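Local coordinates for 4-alpha-glucanotransferase (Corynebacterium glutamicum, PDB 5B68), which is an amylomaltase of the 4-alpha-glucanotransferase family, with an N-terminal beta-sandwich domain and a TIM-barrel-type domain, at residues P72-V77 against A155-I160. Residues are numbered along the deposited sequence; the frame is centred on the assembly and turned at random.
Sequences PLPPSV and AECGLI
With chi1 at 173°, Val77 carries CG1 anti to its backbone N and lays it alongside CD1 of Leu159, 3.6 Å away; the two side chains run next to each other and point the same way. The other branch, CG2, sits beside the backbone N and meets SG of Cys157. That sulfur stands between its own N and carbonyl carbon (chi1 76°), a rotation that also brings it to CB of Leu73, while Cys157 CB presses against Pro74 O at 3.2 Å. Leu73 sends CD1 onto the backbone of the opposing strand, 3.6 Å from Glu156 CA, and Pro72 CB rests on Ala155 CB at the far end. Strands 76-80 and 153-162 run parallel here, an edge pairing within the N-terminal beta sandwich, whose strand 142-150 flanks 153-162 in antiparallel sense. Gly158 O accepts from Val77 N (2.9 Å), and Val77 O from Ile160 N (2.8 Å); Leu159 CA makes a CA-H...O contact with Val77 O as well. Around Pro74 and Pro75 the two segments are bridged by water: one molecule donates to Pro75 O (2.7 Å) and accepts from Gly158 N, and another lies between Pro74 O and Glu156 O. Leu146 and Leu85 also pack on Val77, and Phe87 and Val89 on Leu73. On the sheet face opposite Val77, Ser76 OG is hydrogen-bonded to Ala436 O; Pro75, one residue earlier, touches helix 434-437.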
loop_
_atom_site.group_PDB
_atom_site.type_symbol
_atom_site.label_atom_id
_atom_site.label_comp_id
_atom_site.label_asym_id
_atom_site.label_seq_id
_atom_site.Cartn_x
_atom_site.Cartn_y
_atom_site.Cartn_z
ATOM N N PRO A 72 -31.736 -4.878 -9.655
ATOM C CA PRO A 72 -32.229 -6.232 -9.650
ATOM C C PRO A 72 -31.495 -7.106 -8.643
ATOM O O PRO A 72 -32.150 -7.864 -7.885
ATOM C CB PRO A 72 -32.028 -6.686 -11.098
ATOM C CG PRO A 72 -32.062 -5.421 -11.906
ATOM C CD PRO A 72 -31.344 -4.433 -11.022
ATOM N N LEU A 73 -30.157 -6.991 -8.613
ATOM C CA LEU A 73 -29.327 -7.541 -7.575
ATOM C C LEU A 73 -28.576 -6.399 -6.900
ATOM O O LEU A 73 -28.459 -5.313 -7.481
ATOM C CB LEU A 73 -28.307 -8.518 -8.130
ATOM C CG LEU A 73 -28.903 -9.900 -8.531
ATOM C CD1 LEU A 73 -27.980 -10.654 -9.391
ATOM C CD2 LEU A 73 -29.271 -10.700 -7.278
ATOM N N PRO A 74 -27.966 -6.685 -5.758
ATOM C CA PRO A 74 -27.121 -5.651 -5.166
ATOM C C PRO A 74 -25.917 -5.398 -6.074
ATOM O O PRO A 74 -25.594 -6.201 -6.988
ATOM C CB PRO A 74 -26.714 -6.234 -3.812
ATOM C CG PRO A 74 -27.754 -7.261 -3.544
ATOM C CD PRO A 74 -28.149 -7.833 -4.857
ATOM N N PRO A 75 -25.235 -4.264 -5.843
ATOM C CA PRO A 75 -23.995 -4.017 -6.638
ATOM C C PRO A 75 -23.050 -5.202 -6.573
ATOM O O PRO A 75 -22.527 -5.613 -7.603
ATOM C CB PRO A 75 -23.352 -2.813 -5.900
ATOM C CG PRO A 75 -24.483 -2.159 -5.204
ATOM C CD PRO A 75 -25.499 -3.201 -4.827
ATOM N N SER A 76 -22.859 -5.741 -5.345
ATOM C CA SER A 76 -22.221 -7.044 -5.089
ATOM C C SER A 76 -22.615 -7.465 -3.660
ATOM O O SER A 76 -23.175 -6.663 -2.931
ATOM C CB SER A 76 -20.731 -7.007 -5.289
ATOM O OG SER A 76 -20.139 -5.915 -4.571
ATOM N N VAL A 77 -22.277 -8.693 -3.274
ATOM C CA VAL A 77 -22.574 -9.210 -1.960
ATOM C C VAL A 77 -21.327 -9.852 -1.388
ATOM O O VAL A 77 -20.708 -10.713 -2.037
ATOM C CB VAL A 77 -23.672 -10.279 -2.072
ATOM C CG1 VAL A 77 -23.873 -10.947 -0.706
ATOM C CG2 VAL A 77 -24.966 -9.694 -2.656
ATOM N N ALA A 155 -29.600 -10.458 -14.657
ATOM C CA ALA A 155 -28.655 -9.634 -13.855
ATOM C C ALA A 155 -27.656 -10.561 -13.178
ATOM O O ALA A 155 -27.904 -11.782 -13.004
ATOM C CB ALA A 155 -29.358 -8.789 -12.807
ATOM N N GLU A 156 -26.504 -10.003 -12.797
ATOM C CA GLU A 156 -25.534 -10.805 -12.057
ATOM C C GLU A 156 -24.817 -9.836 -11.108
ATOM O O GLU A 156 -24.778 -8.643 -11.362
ATOM C CB GLU A 156 -24.504 -11.489 -12.961
ATOM C CG GLU A 156 -23.698 -10.545 -13.818
ATOM C CD GLU A 156 -22.580 -11.313 -14.499
ATOM O OE1 GLU A 156 -21.406 -11.230 -14.047
ATOM O OE2 GLU A 156 -22.922 -12.108 -15.385
ATOM N N CYS A 157 -24.284 -10.356 -10.023
ATOM C CA CYS A 157 -23.407 -9.600 -9.178
ATOM C C CYS A 157 -22.355 -10.511 -8.556
ATOM O O CYS A 157 -22.511 -11.702 -8.523
ATOM C CB CYS A 157 -24.159 -8.788 -8.146
ATOM S SG CYS A 157 -24.789 -9.769 -6.773
ATOM N N GLY A 158 -21.224 -9.943 -8.116
ATOM C CA GLY A 158 -20.244 -10.760 -7.407
ATOM C C GLY A 158 -20.843 -11.154 -6.076
ATOM O O GLY A 158 -21.600 -10.393 -5.481
ATOM N N LEU A 159 -20.460 -12.331 -5.642
ATOM C CA LEU A 159 -20.713 -12.902 -4.332
ATOM C C LEU A 159 -19.372 -13.379 -3.806
ATOM O O LEU A 159 -18.796 -14.363 -4.335
ATOM C CB LEU A 159 -21.675 -14.103 -4.406
ATOM C CG LEU A 159 -21.941 -14.846 -3.078
ATOM C CD1 LEU A 159 -22.486 -13.967 -1.972
ATOM C CD2 LEU A 159 -22.873 -16.038 -3.238
ATOM N N ILE A 160 -18.844 -12.665 -2.815
ATOM C CA ILE A 160 -17.475 -12.804 -2.431
ATOM C C ILE A 160 -17.453 -13.268 -0.987
ATOM O O ILE A 160 -17.989 -12.594 -0.123
ATOM C CB ILE A 160 -16.782 -11.454 -2.576
ATOM C CG1 ILE A 160 -16.886 -10.961 -4.054
ATOM C CG2 ILE A 160 -15.326 -11.588 -2.186
ATOM C CD1 ILE A 160 -16.896 -9.483 -4.152
HETATM O O HOH W 1 -25.913 -6.152 -9.811
HETATM O O HOH W 2 -20.667 -7.221 -8.763
#